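Long-range contacts in amidase, hydantoinase/carbamoylase family (PDB 6C0D), which probably hydrolyses N-carbamoyl-L-amino acids, as a zinc-binding homodimeric amidase of the hydantoinase/carbamoylase group in the peptidase M20 family: residues 196-201 against 380-385; 89-94 against 131-136. One frame throughout, in Å; residues are numbered along the deposited sequence.

In the fold
Strand 83-88 runs into the loop 89-94; helix 102-117 and strand 125-130 follow, and the chain returns in 131-136 to lie against that loop, closing contact 2. Contact 1 opens only later, at the end of strand 189-198, and closes 179 residues on, when strand 378-384 pairs alongside it. Strand 189-198 also pairs in parallel with strand 83-88, so both contacts lie at the C-terminal ends of neighbouring parallel strands. The two closures are thus in series, neither nested nor crossed. Their centres are about 17 Å apart, yet they meet at one zinc ion: His89 of contact 2 and His196 of contact 1 both bind it, together with Asp100.

Contact 1. Residues 196-201 against 380-385. With ZN (zinc ion), chain B.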
ATOM      1  N   HIS A 196      13.778 -16.676  28.069  1.00 15.64           N
ATOM      2  CA  HIS A 196      12.702 -16.153  27.220  1.00 20.38           C
ATOM      3  C   HIS A 196      12.293 -17.220  26.206  1.00 22.41           C
ATOM      4  O   HIS A 196      13.115 -18.043  25.804  1.00 19.47           O
ATOM      5  CB  HIS A 196      13.188 -14.874  26.505  1.00 20.05           C
ATOM      6  CG  HIS A 196      12.094 -13.945  26.067  1.00 20.63           C
ATOM      7  ND1 HIS A 196      11.311 -14.188  24.961  1.00 23.22           N
ATOM      8  CD2 HIS A 196      11.685 -12.752  26.562  1.00 21.87           C
ATOM      9  CE1 HIS A 196      10.446 -13.199  24.806  1.00 28.61           C
ATOM     10  NE2 HIS A 196      10.650 -12.319  25.767  1.00 26.78           N
ATOM     11  N   ILE A 197      11.027 -17.184  25.754  1.00 18.53           N
ATOM     12  CA  ILE A 197      10.629 -18.051  24.655  1.00 19.49           C
ATOM     13  C   ILE A 197      11.189 -17.499  23.349  1.00 23.78           C
ATOM     14  O   ILE A 197      11.526 -16.316  23.232  1.00 24.77           O
ATOM     15  CB  ILE A 197       9.096 -18.184  24.557  1.00 29.46           C
ATOM     16  CG1 ILE A 197       8.487 -16.795  24.296  1.00 29.71           C
ATOM     17  CG2 ILE A 197       8.520 -18.814  25.795  1.00 27.77           C
ATOM     18  CD1 ILE A 197       7.094 -16.842  23.678  1.00 33.41           C
ATOM     19  N   GLU A 198      11.244 -18.366  22.343  1.00 25.34           N
ATOM     20  CA  GLU A 198      11.379 -17.951  20.951  1.00 35.76           C
ATOM     21  C   GLU A 198      10.356 -18.721  20.117  1.00 42.81           C
ATOM     22  O   GLU A 198      10.466 -19.942  19.975  1.00 35.49           O
ATOM     23  CB  GLU A 198      12.790 -18.213  20.421  1.00 25.31           C
ATOM     24  CG  GLU A 198      12.975 -17.540  19.083  1.00 35.76           C
ATOM     25  CD  GLU A 198      13.983 -18.196  18.163  1.00 48.25           C
ATOM     26  OE1 GLU A 198      14.869 -17.436  17.724  1.00 59.83           O
ATOM     27  OE2 GLU A 198      13.877 -19.418  17.834  1.00 37.87           O
ATOM     28  N   GLN A 199       9.376 -17.997  19.574  0.55 47.02           N
ATOM     29  CA  GLN A 199       8.415 -18.512  18.604  0.55 55.21           C
ATOM     30  C   GLN A 199       8.870 -18.306  17.160  0.55 58.81           C
ATOM     31  O   GLN A 199       8.328 -18.955  16.255  0.55 66.49           O
ATOM     32  CB  GLN A 199       7.055 -17.829  18.834  0.55 58.75           C
ATOM     33  CG  GLN A 199       5.917 -18.209  17.888  0.55 65.66           C
ATOM     34  CD  GLN A 199       4.664 -17.390  18.149  0.55 68.44           C
ATOM     35  OE1 GLN A 199       3.644 -17.920  18.589  0.55 70.71           O
ATOM     36  NE2 GLN A 199       4.738 -16.090  17.886  0.55 68.75           N
ATOM     37  N   GLY A 200       9.880 -17.454  16.940  1.00 62.56           N
ATOM     38  CA  GLY A 200      10.232 -17.034  15.589  1.00 73.52           C
ATOM     39  C   GLY A 200      10.557 -18.178  14.648  1.00 67.37           C
ATOM     40  O   GLY A 200      10.138 -18.175  13.485  1.00 54.89           O
ATOM     41  N   GLY A 201      11.319 -19.158  15.125  1.00 39.33           N
ATOM     42  CA  GLY A 201      11.456 -20.363  14.339  1.00 46.33           C
ATOM     43  C   GLY A 201      12.806 -21.048  14.297  1.00 41.99           C
ATOM     44  O   GLY A 201      12.842 -22.241  14.003  1.00 54.26           O
ATOM     45  N   MET A 380      21.106 -14.689  28.064  1.00 13.97           N
ATOM     46  CA  MET A 380      19.741 -15.145  27.820  1.00 14.93           C
ATOM     47  C   MET A 380      19.718 -16.628  27.475  1.00 14.71           C
ATOM     48  O   MET A 380      20.644 -17.155  26.856  1.00 16.25           O
ATOM     49  CB  MET A 380      19.072 -14.369  26.664  1.00 13.62           C
ATOM     50  CG  MET A 380      18.883 -12.893  26.978  1.00 14.36           C
ATOM     51  SD  MET A 380      17.776 -12.116  25.753  1.00 19.96           S
ATOM     52  CE  MET A 380      16.164 -12.712  26.298  1.00 23.90           C
ATOM     53  N   LEU A 381      18.611 -17.276  27.840  1.00 14.16           N
ATOM     54  CA  LEU A 381      18.380 -18.679  27.523  1.00 16.08           C
ATOM     55  C   LEU A 381      17.026 -18.777  26.845  1.00 16.10           C
ATOM     56  O   LEU A 381      16.041 -18.270  27.389  1.00 18.27           O
ATOM     57  CB  LEU A 381      18.388 -19.535  28.801  1.00 16.83           C
ATOM     58  CG  LEU A 381      18.333 -21.047  28.560  1.00 20.29           C
ATOM     59  CD1 LEU A 381      19.725 -21.495  28.104  1.00 18.68           C
ATOM     60  CD2 LEU A 381      17.912 -21.783  29.827  1.00 22.49           C
ATOM     61  N   PHE A 382      16.968 -19.437  25.677  1.00 14.85           N
ATOM     62  CA  PHE A 382      15.727 -19.566  24.912  1.00 15.05           C
ATOM     63  C   PHE A 382      15.139 -20.978  25.026  1.00 14.97           C
ATOM     64  O   PHE A 382      15.879 -21.965  25.084  1.00 17.48           O
ATOM     65  CB  PHE A 382      15.961 -19.278  23.425  1.00 17.60           C
ATOM     66  CG  PHE A 382      15.999 -17.807  23.062  1.00 18.02           C
ATOM     67  CD1 PHE A 382      15.725 -16.827  24.010  1.00 25.69           C
ATOM     68  CD2 PHE A 382      16.331 -17.415  21.775  1.00 20.93           C
ATOM     69  CE1 PHE A 382      15.758 -15.480  23.660  1.00 33.06           C
ATOM     70  CE2 PHE A 382      16.345 -16.064  21.410  1.00 22.76           C
ATOM     71  CZ  PHE A 382      16.052 -15.106  22.359  1.00 24.20           C
ATOM     72  N   VAL A 383      13.807 -21.043  25.062  1.00 15.16           N
ATOM     73  CA  VAL A 383      13.069 -22.288  24.852  0.69 17.85           C
ATOM     74  C   VAL A 383      12.177 -22.089  23.639  1.00 19.34           C
ATOM     75  O   VAL A 383      11.767 -20.959  23.333  1.00 26.58           O
ATOM     76  CB  VAL A 383      12.235 -22.707  26.074  0.69 18.03           C
ATOM     77  CG1 VAL A 383      13.146 -23.018  27.255  0.69 15.40           C
ATOM     78  CG2 VAL A 383      11.194 -21.651  26.420  0.69 19.88           C
ATOM     79  N   PRO A 384      11.868 -23.145  22.884  1.00 21.05           N
ATOM     80  CA  PRO A 384      11.102 -22.939  21.653  1.00 20.71           C
ATOM     81  C   PRO A 384       9.650 -22.615  21.952  1.00 24.99           C
ATOM     82  O   PRO A 384       9.093 -23.003  22.983  1.00 34.69           O
ATOM     83  CB  PRO A 384      11.218 -24.283  20.914  1.00 25.81           C
ATOM     84  CG  PRO A 384      11.566 -25.272  21.971  1.00 23.70           C
ATOM     85  CD  PRO A 384      12.298 -24.547  23.043  1.00 27.66           C
ATOM     86  N   SER A 385       9.020 -21.957  20.991  1.00 31.41           N
ATOM     87  CA  SER A 385       7.574 -21.807  21.000  1.00 42.42           C
ATOM     88  C   SER A 385       7.038 -22.154  19.612  1.00 36.42           C
ATOM     89  O   SER A 385       7.704 -21.925  18.596  1.00 33.91           O
ATOM     90  CB  SER A 385       7.170 -20.389  21.431  1.00 53.44           C
ATOM     91  OG  SER A 385       6.051 -20.398  22.294  1.00 59.56           O
TER
HETATM   92 ZN    ZN B 501       9.506 -10.499  25.854  0.70 26.97          ZN
HETATM   93  O   HOH W   1       9.144  -9.484  24.041  1.00 35.17           O
HETATM   94  O   HOH W   2      11.547  -9.549  25.986  1.00 28.61           O
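The Phe382 ring has the carbonyl O of Ile197 over one face, 4.2 Å above its plane and displaced toward the rim, while CB of Glu198 and the carbonyl O of His196 approach it obliquely, and His196 CB touches CE1. Phe382 CG stands anti to its own carbonyl carbon (chi1 -81°), which brings the ring across to the neighbouring strand on the face shared by His196 and Glu198. The imidazole of His196 is held at both nitrogens. Its ND1-H makes an almost straight bond (176°) of 2.8 Å to Ile197 O, in the carbonyl plane on a lone pair and within the ring plane; NE2 binds the zinc ion at 2.1 Å. The second-shell carbonyl therefore fixes the ring's rotation and probably polarises it toward the metal. Met380 CE, brought round by a bend at chi3, rests against His196 CB at 3.7 Å. On the opposite face of the sheet from Phe382, CG2 of Ile197 meets CG2 of Val383 at 3.9 Å, beside Leu103 of helix 102-117. Glu198 points its carboxylate past the contact to the backbone N of Leu203.

Parallel backbone pairing joins the strands. His196 N donates to Leu381 O, Val383 N to His196 O and Glu198 N to Val383 O, the last at 2.8 Å. Where the strands end, Ser385 N reaches Glu198 O at 2.7 Å, and CB of Ser385 packs on CB of Gln199. Ser385 OG turns to Asp396 O and Thr397 OG1. Water 1 and water 2, His89 and Asp100 complete the coordination of the zinc ion. A metal-binding histidine at the C-terminal end of a strand paired in parallel fits the zinc site of the catalytic domain of M20 metallohydrolases.

Contact 2. Residues 89-94 against 131-136; sequences HSDTQP and WIDEEG. With ZN (zinc ion), chain B.
Asp91 OD1 is approached by two donors: water 3 at 2.8 Å and, through a weak bond, the backbone N of Glu134. The other oxygen, OD2, takes the backbone N-H of Glu135 at 3.1 Å on its syn lone pair. One carboxylate thus grips successive amides of the type I turn Asp133-Gly136; its CG lies between the backbone N and carbonyl carbon (chi1 67°), directing both oxygens at the turn. Water 3 also donates to Trp131 O and accepts from Ser90 N, bridging the two loops.

Glu134 folds over His89. Its CB sits above the imidazole, 3.9 Å from the ring centroid in a CH-pi contact, and the bend at chi2 (-84°) carries OE1 over the ring face, displaced toward the rim, with carboxylate and ring planes 26° apart. At the edge, His89 ND1 donates to Asp91 O at 3.0 Å, within the ring plane, while NE2 binds the zinc ion at 2.1 Å. Asp91 therefore steadies the metal ligand through its carbonyl and the turn through its carboxylate.

Glu135 comes in across His89, the planes nearly perpendicular, with OE2 3.3 Å from CE1. Water 4 links OE2 to Gln93 N. Glu135 is a predicted ligand of a second zinc ion, consistent with the paired metal sites of M20 enzymes.

The two loops follow the parallel strands 83-88 and 125-130. Asp368 of helix 368-372 touches His89 and Glu134, Arg51 of helix 45-60 packs against Asp91, and the chain runs on from the turn toward helix 142-148.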
ATOM      1  N   HIS A  89       9.942  -9.590  31.743  1.00 22.90           N
ATOM      2  CA  HIS A  89       8.842  -8.638  31.886  1.00 22.57           C
ATOM      3  C   HIS A  89       7.531  -9.405  31.997  1.00 25.63           C
ATOM      4  O   HIS A  89       7.417 -10.531  31.524  1.00 26.23           O
ATOM      5  CB  HIS A  89       8.780  -7.676  30.689  1.00 22.81           C
ATOM      6  CG  HIS A  89       8.588  -8.377  29.378  1.00 28.18           C
ATOM      7  ND1 HIS A  89       7.364  -8.458  28.744  1.00 30.66           N
ATOM      8  CD2 HIS A  89       9.461  -9.063  28.598  1.00 22.97           C
ATOM      9  CE1 HIS A  89       7.496  -9.141  27.618  1.00 27.25           C
ATOM     10  NE2 HIS A  89       8.759  -9.520  27.507  1.00 26.22           N
ATOM     11  N   SER A  90       6.514  -8.795  32.605  1.00 25.47           N
ATOM     12  CA  SER A  90       5.211  -9.447  32.650  1.00 24.84           C
ATOM     13  C   SER A  90       4.105  -8.621  32.004  1.00 28.62           C
ATOM     14  O   SER A  90       2.939  -9.034  32.053  1.00 29.83           O
ATOM     15  CB  SER A  90       4.836  -9.800  34.101  1.00 28.21           C
ATOM     16  OG  SER A  90       4.800  -8.634  34.917  1.00 29.41           O
ATOM     17  N   ASP A  91       4.430  -7.477  31.393  1.00 26.78           N
ATOM     18  CA  ASP A  91       3.467  -6.750  30.586  1.00 29.02           C
ATOM     19  C   ASP A  91       3.419  -7.352  29.186  1.00 34.64           C
ATOM     20  O   ASP A  91       4.357  -8.015  28.736  1.00 30.95           O
ATOM     21  CB  ASP A  91       3.817  -5.255  30.501  1.00 31.04           C
ATOM     22  CG  ASP A  91       5.122  -4.986  29.732  1.00 32.05           C
ATOM     23  OD1 ASP A  91       6.191  -5.499  30.129  1.00 30.65           O
ATOM     24  OD2 ASP A  91       5.084  -4.247  28.728  1.00 34.26           O
ATOM     25  N   THR A  92       2.317  -7.108  28.492  1.00 35.30           N
ATOM     26  CA  THR A  92       2.112  -7.652  27.161  1.00 41.18           C
ATOM     27  C   THR A  92       1.853  -6.531  26.169  1.00 45.72           C
ATOM     28  O   THR A  92       1.604  -5.377  26.533  1.00 44.41           O
ATOM     29  CB  THR A  92       0.924  -8.624  27.123  1.00 39.92           C
ATOM     30  OG1 THR A  92      -0.293  -7.872  27.237  1.00 40.73           O
ATOM     31  CG2 THR A  92       1.016  -9.644  28.252  1.00 38.30           C
ATOM     32  N   GLN A  93       1.925  -6.898  24.898  1.00 44.22           N
ATOM     33  CA  GLN A  93       1.333  -6.117  23.826  1.00 51.95           C
ATOM     34  C   GLN A  93      -0.171  -6.355  23.811  1.00 47.29           C
ATOM     35  O   GLN A  93      -0.677  -7.210  24.540  1.00 48.04           O
ATOM     36  CB  GLN A  93       1.978  -6.510  22.503  1.00 59.27           C
ATOM     37  CG  GLN A  93       3.083  -5.583  22.088  1.00 72.49           C
ATOM     38  CD  GLN A  93       4.068  -6.260  21.180  1.00 83.94           C
ATOM     39  OE1 GLN A  93       3.869  -7.407  20.777  1.00 89.44           O
ATOM     40  NE2 GLN A  93       5.149  -5.562  20.856  1.00 89.81           N
ATOM     41  N   PRO A  94      -0.929  -5.606  23.001  1.00 47.98           N
ATOM     42  CA  PRO A  94      -2.378  -5.875  22.926  1.00 52.30           C
ATOM     43  C   PRO A  94      -2.714  -7.302  22.524  1.00 57.08           C
ATOM     44  O   PRO A  94      -3.740  -7.834  22.962  1.00 68.08           O
ATOM     45  CB  PRO A  94      -2.862  -4.858  21.886  1.00 55.18           C
ATOM     46  CG  PRO A  94      -1.920  -3.725  22.037  1.00 52.80           C
ATOM     47  CD  PRO A  94      -0.580  -4.346  22.318  1.00 49.95           C
ATOM     48  N   TRP A 131      10.568  -6.268  34.897  1.00 22.62           N
ATOM     49  CA  TRP A 131      10.781  -4.881  34.492  1.00 24.10           C
ATOM     50  C   TRP A 131       9.525  -4.324  33.839  1.00 24.92           C
ATOM     51  O   TRP A 131       8.972  -4.944  32.928  1.00 28.60           O
ATOM     52  CB  TRP A 131      11.942  -4.780  33.506  1.00 24.66           C
ATOM     53  CG  TRP A 131      13.154  -5.561  33.891  1.00 22.25           C
ATOM     54  CD1 TRP A 131      13.675  -6.653  33.243  1.00 20.65           C
ATOM     55  CD2 TRP A 131      13.999  -5.327  35.025  1.00 20.94           C
ATOM     56  NE1 TRP A 131      14.806  -7.094  33.897  1.00 19.84           N
ATOM     57  CE2 TRP A 131      15.021  -6.305  34.997  1.00 20.77           C
ATOM     58  CE3 TRP A 131      13.998  -4.373  36.058  1.00 24.97           C
ATOM     59  CZ2 TRP A 131      16.029  -6.359  35.957  1.00 21.31           C
ATOM     60  CZ3 TRP A 131      14.993  -4.438  37.024  1.00 24.04           C
ATOM     61  CH2 TRP A 131      15.996  -5.422  36.966  1.00 20.61           C
ATOM     62  N   ILE A 132       9.094  -3.133  34.269  1.00 26.09           N
ATOM     63  CA  ILE A 132       7.867  -2.545  33.729  1.00 28.12           C
ATOM     64  C   ILE A 132       8.056  -2.176  32.259  1.00 31.05           C
ATOM     65  O   ILE A 132       9.131  -1.729  31.839  1.00 29.64           O
ATOM     66  CB  ILE A 132       7.443  -1.315  34.565  1.00 30.00           C
ATOM     67  CG1 ILE A 132       6.070  -0.777  34.130  1.00 32.32           C
ATOM     68  CG2 ILE A 132       8.478  -0.187  34.450  1.00 32.24           C
ATOM     69  CD1 ILE A 132       4.921  -1.740  34.395  1.00 32.14           C
ATOM     70  N   ASP A 133       7.002  -2.391  31.465  1.00 30.04           N
ATOM     71  CA  ASP A 133       6.833  -1.815  30.123  1.00 31.71           C
ATOM     72  C   ASP A 133       7.979  -2.136  29.163  1.00 30.74           C
ATOM     73  O   ASP A 133       8.432  -1.284  28.394  1.00 35.01           O
ATOM     74  CB  ASP A 133       6.603  -0.299  30.182  1.00 34.17           C
ATOM     75  CG  ASP A 133       5.696   0.184  29.055  1.00 40.32           C
ATOM     76  OD1 ASP A 133       4.931  -0.662  28.535  1.00 36.46           O
ATOM     77  OD2 ASP A 133       5.742   1.382  28.676  1.00 41.71           O
ATOM     78  N   GLU A 134       8.394  -3.398  29.146  1.00 28.67           N
ATOM     79  CA  GLU A 134       9.283  -3.831  28.073  1.00 30.36           C
ATOM     80  C   GLU A 134       8.627  -3.624  26.711  1.00 31.94           C
ATOM     81  O   GLU A 134       9.305  -3.286  25.736  1.00 35.74           O
ATOM     82  CB  GLU A 134       9.669  -5.298  28.271  1.00 29.17           C
ATOM     83  CG  GLU A 134      10.709  -5.828  27.302  1.00 34.20           C
ATOM     84  CD  GLU A 134      10.111  -6.286  25.982  1.00 36.31           C
ATOM     85  OE1 GLU A 134       8.877  -6.502  25.912  1.00 36.45           O
ATOM     86  OE2 GLU A 134      10.878  -6.404  25.005  1.00 35.99           O
ATOM     87  N   GLU A 135       7.307  -3.812  26.627  1.00 37.02           N
ATOM     88  CA  GLU A 135       6.595  -3.738  25.356  1.00 37.41           C
ATOM     89  C   GLU A 135       6.286  -2.312  24.925  1.00 42.08           C
ATOM     90  O   GLU A 135       5.828  -2.111  23.796  1.00 39.43           O
ATOM     91  CB  GLU A 135       5.293  -4.549  25.435  1.00 33.04           C
ATOM     92  CG  GLU A 135       5.508  -6.018  25.837  1.00 36.62           C
ATOM     93  CD  GLU A 135       5.966  -6.891  24.675  1.00 48.64           C
ATOM     94  OE1 GLU A 135       6.293  -6.339  23.598  1.00 44.07           O
ATOM     95  OE2 GLU A 135       5.985  -8.136  24.839  1.00 45.68           O
ATOM     96  N   GLY A 136       6.514  -1.326  25.784  1.00 37.28           N
ATOM     97  CA  GLY A 136       6.356   0.062  25.379  1.00 38.62           C
ATOM     98  C   GLY A 136       4.929   0.540  25.215  1.00 43.48           C
ATOM     99  O   GLY A 136       4.627   1.249  24.245  1.00 45.38           O
TER
HETATM  100 ZN    ZN B 501       9.506 -10.499  25.854  0.70 26.97          ZN
HETATM  101  O   HOH W   3       6.564  -5.860  32.921  1.00 26.30           O
HETATM  102  O   HOH W   4       3.414  -9.526  24.594  1.00 40.29           O
HETATM  103  O   HOH W   1       9.144  -9.484  24.041  1.00 35.17           O
HETATM  104  O   HOH W   2      11.547  -9.549  25.986  1.00 28.61           O